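Long-range contacts in 6-aminohexanoate-dimer hydrolase (Bacillus anthracis, PDB 4GB7), which probably hydrolyses the amide bond of linear 6-aminohexanoate dimers, as a putative serine hydrolase of the beta-lactamase clan: residues S56-K61 with E134-A139; M283-Y288 with N304-D309. All blocks are in the same frame, centred on the assembly; numbering follows the deposited sequence.

Contact 1 (S56-K61 with E134-A139)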
ATOM      1  N   SER A  56      -8.207  -7.032 -14.207  1.00 18.83           N
ATOM      2  CA  SER A  56      -7.622  -7.800 -13.101  1.00 19.33           C
ATOM      3  C   SER A  56      -7.584  -7.024 -11.770  1.00 19.93           C
ATOM      4  O   SER A  56      -7.947  -7.574 -10.700  1.00 20.38           O
ATOM      5  CB  SER A  56      -6.249  -8.323 -13.505  1.00 25.44           C
ATOM      6  OG  SER A  56      -5.372  -7.256 -13.629  1.00 24.54           O
ATOM      7  N   TYR A  57      -7.174  -5.742 -11.813  1.00 17.72           N
ATOM      8  CA  TYR A  57      -7.089  -4.928 -10.594  1.00 16.84           C
ATOM      9  C   TYR A  57      -8.408  -4.412 -10.049  1.00 18.82           C
ATOM     10  O   TYR A  57      -8.409  -3.686  -9.046  1.00 19.53           O
ATOM     11  CB  TYR A  57      -6.022  -3.796 -10.723  1.00 17.02           C
ATOM     12  CG  TYR A  57      -4.809  -3.989  -9.804  1.00 16.73           C
ATOM     13  CD1 TYR A  57      -4.214  -5.198  -9.653  1.00 18.34           C
ATOM     14  CD2 TYR A  57      -4.284  -2.909  -9.083  1.00 15.56           C
ATOM     15  CE1 TYR A  57      -3.147  -5.367  -8.803  1.00 18.51           C
ATOM     16  CE2 TYR A  57      -3.254  -3.053  -8.234  1.00 19.73           C
ATOM     17  CZ  TYR A  57      -2.643  -4.276  -8.113  1.00 18.35           C
ATOM     18  OH  TYR A  57      -1.584  -4.414  -7.222  1.00 20.36           O
ATOM     19  N   THR A  58      -9.520  -4.774 -10.704  1.00 19.18           N
ATOM     20  CA  THR A  58     -10.864  -4.556 -10.182  1.00 16.35           C
ATOM     21  C   THR A  58     -11.616  -5.873  -9.894  1.00 18.71           C
ATOM     22  O   THR A  58     -12.787  -5.843  -9.499  1.00 21.10           O
ATOM     23  CB  THR A  58     -11.670  -3.659 -11.138  1.00 16.28           C
ATOM     24  OG1 THR A  58     -11.692  -4.227 -12.426  1.00 20.21           O
ATOM     25  CG2 THR A  58     -11.017  -2.225 -11.235  1.00 18.28           C
ATOM     26  N   HIS A  59     -10.952  -7.011 -10.125  1.00 17.04           N
ATOM     27  CA  HIS A  59     -11.573  -8.344  -9.950  1.00 18.97           C
ATOM     28  C   HIS A  59     -10.593  -9.372  -9.463  1.00 21.22           C
ATOM     29  O   HIS A  59     -10.648 -10.539  -9.898  1.00 21.21           O
ATOM     30  CB  HIS A  59     -12.119  -8.848 -11.281  1.00 19.98           C
ATOM     31  CG  HIS A  59     -13.195  -7.956 -11.903  1.00 19.28           C
ATOM     32  ND1 HIS A  59     -12.905  -6.902 -12.680  1.00 20.61           N
ATOM     33  CD2 HIS A  59     -14.577  -8.037 -11.860  1.00 18.97           C
ATOM     34  CE1 HIS A  59     -14.067  -6.331 -13.121  1.00 18.57           C
ATOM     35  NE2 HIS A  59     -15.080  -7.024 -12.621  1.00 21.65           N
HETATM   36  N   MSE A  60      -9.702  -9.002  -8.559  1.00 20.31           N
HETATM   37  CA  MSE A  60      -8.586  -9.899  -8.228  0.70 21.26           C
HETATM   38  C   MSE A  60      -9.080 -11.233  -7.659  1.00 20.79           C
HETATM   39  O   MSE A  60      -8.536 -12.325  -7.980  1.00 21.08           O
HETATM   40  CB  MSE A  60      -7.568  -9.218  -7.292  0.70 18.16           C
HETATM   41  CG  MSE A  60      -6.601  -8.230  -7.956  0.70 22.82           C
HETATM   42 SE   MSE A  60      -5.386  -9.005  -9.255  0.49 20.89          SE
HETATM   43  CE  MSE A  60      -4.141  -9.892  -8.081  0.70 25.83           C
ATOM     44  N   LYS A  61     -10.140 -11.184  -6.866  1.00 20.34           N
ATOM     45  CA  LYS A  61     -10.647 -12.416  -6.272  1.00 21.57           C
ATOM     46  C   LYS A  61     -11.216 -13.402  -7.315  1.00 19.97           C
ATOM     47  O   LYS A  61     -11.451 -14.550  -6.991  1.00 25.96           O
ATOM     48  CB  LYS A  61     -11.692 -12.128  -5.215  1.00 24.09           C
ATOM     49  CG  LYS A  61     -12.923 -11.379  -5.701  1.00 23.52           C
ATOM     50  CD  LYS A  61     -13.963 -11.297  -4.606  1.00 27.08           C
ATOM     51  CE  LYS A  61     -15.002 -10.252  -4.935  1.00 29.34           C
ATOM     52  NZ  LYS A  61     -15.910 -10.021  -3.776  1.00 37.36           N
ATOM     53  N   GLU A 134     -16.803  -2.635  -4.779  1.00 17.93           N
ATOM     54  CA  GLU A 134     -15.993  -3.849  -5.031  1.00 17.80           C
ATOM     55  C   GLU A 134     -14.545  -3.569  -4.711  1.00 17.32           C
ATOM     56  O   GLU A 134     -14.013  -2.553  -5.086  1.00 18.81           O
ATOM     57  CB  GLU A 134     -16.111  -4.341  -6.456  1.00 21.69           C
ATOM     58  CG  GLU A 134     -17.482  -4.912  -6.798  1.00 24.92           C
ATOM     59  CD  GLU A 134     -17.817  -6.232  -6.092  1.00 32.07           C
ATOM     60  OE1 GLU A 134     -16.937  -7.048  -5.754  1.00 29.78           O
ATOM     61  OE2 GLU A 134     -18.995  -6.469  -5.827  1.00 37.32           O
ATOM     62  N   PRO A 135     -13.897  -4.456  -3.965  1.00 17.72           N
ATOM     63  CA  PRO A 135     -12.505  -4.149  -3.665  1.00 19.01           C
ATOM     64  C   PRO A 135     -11.600  -3.999  -4.904  1.00 16.96           C
ATOM     65  O   PRO A 135     -11.724  -4.751  -5.882  1.00 17.86           O
ATOM     66  CB  PRO A 135     -12.096  -5.333  -2.782  1.00 19.01           C
ATOM     67  CG  PRO A 135     -13.381  -5.754  -2.121  1.00 18.95           C
ATOM     68  CD  PRO A 135     -14.404  -5.608  -3.192  1.00 19.64           C
ATOM     69  N   HIS A 136     -10.619  -3.117  -4.810  1.00 16.56           N
ATOM     70  CA  HIS A 136      -9.650  -2.832  -5.868  1.00 15.82           C
ATOM     71  C   HIS A 136      -8.294  -3.270  -5.437  1.00 15.18           C
ATOM     72  O   HIS A 136      -7.975  -3.231  -4.252  1.00 16.73           O
ATOM     73  CB  HIS A 136      -9.618  -1.307  -6.027  1.00 15.72           C
ATOM     74  CG  HIS A 136      -8.961  -0.828  -7.303  1.00 13.99           C
ATOM     75  ND1 HIS A 136      -7.629  -0.819  -7.488  1.00 15.25           N
ATOM     76  CD2 HIS A 136      -9.536  -0.317  -8.468  1.00 14.71           C
ATOM     77  CE1 HIS A 136      -7.360  -0.314  -8.719  1.00 14.65           C
ATOM     78  NE2 HIS A 136      -8.532  -0.032  -9.330  1.00 15.53           N
ATOM     79  N   GLY A 137      -7.456  -3.698  -6.371  1.00 17.47           N
ATOM     80  CA  GLY A 137      -6.032  -3.921  -6.065  1.00 16.47           C
ATOM     81  C   GLY A 137      -5.361  -2.649  -5.582  1.00 14.96           C
ATOM     82  O   GLY A 137      -5.693  -1.578  -5.991  1.00 16.90           O
HETATM   83  N   MSE A 138      -4.453  -2.772  -4.633  1.00 17.14           N
HETATM   84  CA  MSE A 138      -3.771  -1.601  -4.095  1.00 17.40           C
HETATM   85  C   MSE A 138      -2.232  -1.721  -4.065  1.00 19.41           C
HETATM   86  O   MSE A 138      -1.565  -0.826  -3.562  1.00 17.41           O
HETATM   87  CB  MSE A 138      -4.279  -1.339  -2.668  1.00 17.20           C
HETATM   88  CG  MSE A 138      -5.750  -1.183  -2.580  1.00 20.93           C
HETATM   89 SE   MSE A 138      -6.344  -0.468  -0.901  0.70 21.34          SE
HETATM   90  CE  MSE A 138      -5.566  -1.631   0.343  1.00 21.55           C
ATOM     91  N   ALA A 139      -1.690  -2.812  -4.601  1.00 18.20           N
ATOM     92  CA  ALA A 139      -0.258  -3.005  -4.691  1.00 19.52           C
ATOM     93  C   ALA A 139       0.346  -2.718  -3.311  1.00 18.32           C
ATOM     94  O   ALA A 139      -0.149  -3.245  -2.337  1.00 19.31           O
ATOM     95  CB  ALA A 139       0.354  -2.149  -5.799  1.00 19.76           C
TER
HETATM   96  O   HOH W   1      -3.264  -5.492  -4.380  1.00 19.84           O
HETATM   97  O   HOH W   2     -14.529  -7.769  -7.831  1.00 29.73           O
HETATM   98  O   HOH W   3      -9.511  -6.273  -7.197  1.00 19.53           O
HETATM   99  O   HOH W   4     -17.504  -8.004  -3.507  1.00 45.77           O
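Tyr-57 lays its ring over Gly-137, whose CA sits 3.7 Å from the ring centroid and 15° off the normal, a CH-pi contact. The carbonyl of the same tyrosine has two roles. Its O accepts from Gly-137 N at 2.8 Å in a fairly straight bond (164° at the hydrogen), with the donor tilted from the carbonyl plane, and it also rests above the centre of the His-136 imidazole. His-136 CG is anti to the backbone N (chi1 -165°), beside the carbonyl carbon, which brings the ring under Tyr-57 O. Hydrogen bonds at both nitrogens fix that ring: ND1 donates to Gly-137 O at 2.6 Å, lying in the carbonyl plane on a lone pair of that oxygen, and NE2 is bonded to Asp-111 OD2. The methyl CG2 of Thr-58 touches the imidazole at CD2 (3.7 Å), its hydroxyl being turned back to Arg-54 O. Farther out, NZ of extended Lys-61 and OE1 of bent Glu-134 form a long salt bridge of 3.7 Å, bridged more closely by a water. Another water joins Thr-58 O to Glu-134 OE1. The imidazole also stacks with Phe-392 and meets Tyr-130 edge-to-face. The loop between helix 52-56 and strand 66-69, which opens with a type I beta turn from Ser-56 to His-59, thus packs on the short edge strand leading to the SxxK-like serine of a probable beta-lactamase fold.

Contact 2 (M283-Y288 with N304-D309)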
HETATM    1  N   MSE A 283     -16.035   0.297   8.591  1.00 18.60           N
HETATM    2  CA  MSE A 283     -15.843  -0.069   7.158  1.00 18.07           C
HETATM    3  C   MSE A 283     -17.142  -0.613   6.547  1.00 17.86           C
HETATM    4  O   MSE A 283     -17.872  -1.366   7.183  1.00 18.80           O
HETATM    5  CB  MSE A 283     -14.833  -1.183   7.026  1.00 16.79           C
HETATM    6  CG  MSE A 283     -13.433  -0.870   7.614  1.00 19.64           C
HETATM    7 SE   MSE A 283     -12.667   0.690   6.695  0.70 18.47          SE
HETATM    8  CE  MSE A 283     -10.833   0.177   7.037  1.00 17.88           C
ATOM      9  N   GLU A 284     -17.398  -0.215   5.310  1.00 17.77           N
ATOM     10  CA  GLU A 284     -18.585  -0.603   4.603  1.00 17.56           C
ATOM     11  C   GLU A 284     -18.574  -2.024   4.042  1.00 17.64           C
ATOM     12  O   GLU A 284     -19.654  -2.617   3.865  1.00 20.99           O
ATOM     13  CB  GLU A 284     -18.767   0.347   3.410  1.00 17.25           C
ATOM     14  CG  GLU A 284     -19.263   1.712   3.722  1.00 20.67           C
ATOM     15  CD  GLU A 284     -19.307   2.523   2.435  1.00 20.07           C
ATOM     16  OE1 GLU A 284     -20.282   2.376   1.649  1.00 21.95           O
ATOM     17  OE2 GLU A 284     -18.368   3.286   2.214  1.00 20.57           O
ATOM     18  N   GLU A 285     -17.378  -2.499   3.636  1.00 16.45           N
ATOM     19  CA  GLU A 285     -17.230  -3.772   2.949  1.00 15.78           C
ATOM     20  C   GLU A 285     -16.049  -4.537   3.493  1.00 16.51           C
ATOM     21  O   GLU A 285     -15.138  -3.966   4.134  1.00 18.50           O
ATOM     22  CB  GLU A 285     -17.022  -3.581   1.425  1.00 17.41           C
ATOM     23  CG  GLU A 285     -18.084  -2.716   0.728  1.00 19.34           C
ATOM     24  CD  GLU A 285     -19.479  -3.294   0.643  1.00 19.27           C
ATOM     25  OE1 GLU A 285     -19.595  -4.508   0.827  1.00 23.44           O
ATOM     26  OE2 GLU A 285     -20.452  -2.503   0.342  1.00 23.30           O
ATOM     27  N   ASN A 286     -16.085  -5.836   3.226  1.00 18.05           N
ATOM     28  CA  ASN A 286     -14.922  -6.673   3.436  1.00 18.36           C
ATOM     29  C   ASN A 286     -13.761  -6.199   2.556  1.00 14.94           C
ATOM     30  O   ASN A 286     -13.946  -5.602   1.471  1.00 18.37           O
ATOM     31  CB  ASN A 286     -15.222  -8.148   3.110  1.00 18.85           C
ATOM     32  CG  ASN A 286     -16.214  -8.793   4.064  1.00 17.83           C
ATOM     33  OD1 ASN A 286     -16.423  -8.342   5.182  1.00 19.00           O
ATOM     34  ND2 ASN A 286     -16.860  -9.838   3.590  1.00 25.66           N
ATOM     35  N   ALA A 287     -12.564  -6.505   3.002  1.00 18.99           N
ATOM     36  CA  ALA A 287     -11.403  -6.464   2.145  1.00 16.34           C
ATOM     37  C   ALA A 287     -10.959  -7.925   1.944  1.00 15.17           C
ATOM     38  O   ALA A 287     -11.627  -8.871   2.413  1.00 17.93           O
ATOM     39  CB  ALA A 287     -10.294  -5.578   2.721  1.00 18.70           C
ATOM     40  N   TYR A 288      -9.907  -8.119   1.194  1.00 16.41           N
ATOM     41  CA  TYR A 288      -9.302  -9.440   1.055  1.00 17.29           C
ATOM     42  C   TYR A 288      -7.852  -9.335   0.629  1.00 18.48           C
ATOM     43  O   TYR A 288      -7.449  -8.338  -0.018  1.00 17.76           O
ATOM     44  CB  TYR A 288     -10.088 -10.325   0.096  1.00 17.85           C
ATOM     45  CG  TYR A 288     -10.184  -9.875  -1.342  1.00 15.32           C
ATOM     46  CD1 TYR A 288      -9.124 -10.086  -2.271  1.00 15.05           C
ATOM     47  CD2 TYR A 288     -11.361  -9.299  -1.804  1.00 17.18           C
ATOM     48  CE1 TYR A 288      -9.284  -9.689  -3.615  1.00 16.47           C
ATOM     49  CE2 TYR A 288     -11.509  -8.929  -3.123  1.00 18.79           C
ATOM     50  CZ  TYR A 288     -10.463  -9.150  -4.026  1.00 16.15           C
ATOM     51  OH  TYR A 288     -10.575  -8.816  -5.366  1.00 17.92           O
ATOM     52  N   ASN A 304      -6.812  -5.883  -1.151  1.00 14.43           N
ATOM     53  CA  ASN A 304      -7.848  -5.347  -2.049  1.00 14.92           C
ATOM     54  C   ASN A 304      -8.948  -4.771  -1.149  1.00 16.61           C
ATOM     55  O   ASN A 304      -9.449  -5.465  -0.237  1.00 16.73           O
ATOM     56  CB  ASN A 304      -8.444  -6.436  -2.908  1.00 17.21           C
ATOM     57  CG  ASN A 304      -7.506  -6.914  -4.012  1.00 15.10           C
ATOM     58  OD1 ASN A 304      -7.744  -6.624  -5.209  1.00 18.39           O
ATOM     59  ND2 ASN A 304      -6.415  -7.568  -3.638  1.00 17.49           N
ATOM     60  N   ALA A 305      -9.302  -3.501  -1.368  1.00 15.74           N
ATOM     61  CA  ALA A 305     -10.267  -2.802  -0.502  1.00 15.23           C
ATOM     62  C   ALA A 305     -11.040  -1.773  -1.312  1.00 16.39           C
ATOM     63  O   ALA A 305     -10.628  -1.419  -2.430  1.00 15.76           O
ATOM     64  CB  ALA A 305      -9.574  -2.135   0.671  1.00 18.64           C
ATOM     65  N   THR A 306     -12.138  -1.282  -0.770  1.00 16.74           N
ATOM     66  CA  THR A 306     -12.837  -0.183  -1.457  1.00 15.69           C
ATOM     67  C   THR A 306     -12.214   1.183  -1.097  1.00 15.39           C
ATOM     68  O   THR A 306     -11.480   1.334  -0.101  1.00 15.16           O
ATOM     69  CB  THR A 306     -14.345  -0.126  -1.126  1.00 15.42           C
ATOM     70  OG1 THR A 306     -14.508   0.372   0.203  1.00 16.42           O
ATOM     71  CG2 THR A 306     -15.051  -1.468  -1.350  1.00 16.63           C
ATOM     72  N   ALA A 307     -12.442   2.169  -1.949  1.00 14.80           N
ATOM     73  CA  ALA A 307     -11.814   3.476  -1.814  1.00 14.91           C
ATOM     74  C   ALA A 307     -12.272   4.223  -0.560  1.00 14.41           C
ATOM     75  O   ALA A 307     -11.432   4.825   0.146  1.00 16.94           O
ATOM     76  CB  ALA A 307     -12.048   4.352  -3.056  1.00 16.30           C
ATOM     77  N   ARG A 308     -13.585   4.214  -0.301  1.00 16.11           N
ATOM     78  CA  ARG A 308     -14.083   4.839   0.900  1.00 16.08           C
ATOM     79  C   ARG A 308     -13.553   4.135   2.143  1.00 15.32           C
ATOM     80  O   ARG A 308     -13.307   4.793   3.130  1.00 16.40           O
ATOM     81  CB  ARG A 308     -15.605   4.881   0.944  1.00 16.35           C
ATOM     82  CG  ARG A 308     -16.137   5.958   0.018  1.00 16.58           C
ATOM     83  CD  ARG A 308     -17.609   6.305   0.266  1.00 18.63           C
ATOM     84  NE  ARG A 308     -18.464   5.155   0.121  1.00 19.26           N
ATOM     85  CZ  ARG A 308     -19.049   4.736  -1.005  1.00 20.27           C
ATOM     86  NH1 ARG A 308     -19.803   3.648  -0.975  1.00 19.84           N
ATOM     87  NH2 ARG A 308     -18.911   5.387  -2.160  1.00 19.67           N
ATOM     88  N   ASP A 309     -13.403   2.822   2.081  1.00 14.31           N
ATOM     89  CA  ASP A 309     -12.888   2.117   3.242  1.00 14.44           C
ATOM     90  C   ASP A 309     -11.432   2.504   3.494  1.00 16.65           C
ATOM     91  O   ASP A 309     -11.025   2.683   4.650  1.00 16.22           O
ATOM     92  CB  ASP A 309     -13.064   0.591   3.122  1.00 16.63           C
ATOM     93  CG  ASP A 309     -14.523   0.155   3.405  1.00 15.08           C
ATOM     94  OD1 ASP A 309     -15.285   0.993   3.967  1.00 16.06           O
ATOM     95  OD2 ASP A 309     -14.894  -1.007   3.161  1.00 18.16           O
TER
HETATM   96  O   HOH W   5     -17.130   1.392  -0.049  1.00 21.70           O
HETATM   97  O   HOH W   6     -13.182  -2.604   1.578  1.00 17.91           O
HETATM   98  O   HOH W   3      -9.511  -6.273  -7.197  1.00 19.53           O
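An antiparallel strand pair, one strand of which runs into a helix N-terminus, organises this contact, with Thr-306 as N-cap of helix 307-318. Tyr-288 and Asn-304 form a hydrogen-bonded pair, Tyr-288 N to Asn-304 O at 3.0 Å and Asn-304 N to Tyr-288 O at 2.8 Å. Their side chains share a face of the sheet: Asn-304 CB lies over the phenol ring, 3.6 Å from its centroid, and the amide runs nearly parallel to the ring, 12° between planes. Beyond the strands, the carboxylate of Asp-309 takes two successive backbone N-H groups, OD1 from Glu-284 N (2.8 Å) and OD2 from Glu-285 N (2.9 Å), both on the syn side. Asp-309 N in turn donates to Thr-306 OG1, the capping bond. Arg-308 grips the Glu-284 carboxylate side-on in a bidentate salt bridge, NE to OE2 at 2.8 Å and NH1 to OE1 at 3.0 Å, the two planes 26° apart. Arg-312 binds both Glu-284 and Asp-309, which probably offsets their repulsion, while NH2 of Arg-308 turns to Glu-132 and Glu-124. Trp-278 of helix 269-278 packs against Met-283, Ala-287, Ala-305 and Asp-309, and strands 66-69 and 136-137 flank the pair within the sheet.

Overall arrangement
Contacts 1 and 2 illustrate how separate pieces of chain can be joined through one small sheet: their centres lie 11 Å apart, and strand 136-137 of contact 1 is the neighbour of strand 303-305 of contact 2. His-136 N probably bonds to Ala-305 O (2.9 Å), continuing the sheet from one contact into the other. A second link joins Tyr-288 OH to Lys-61 N at 2.8 Å, a probable hydrogen bond that ties the 56-61 loop to the strand pair. A single water bonded to Met-60 N and Pro-135 O also donates to Asn-304 OD1, joining the two contacts. Ala-139 directly precedes Ser-140 of the unconfirmed SxxK pattern, so contact 1 borders the presumed active site.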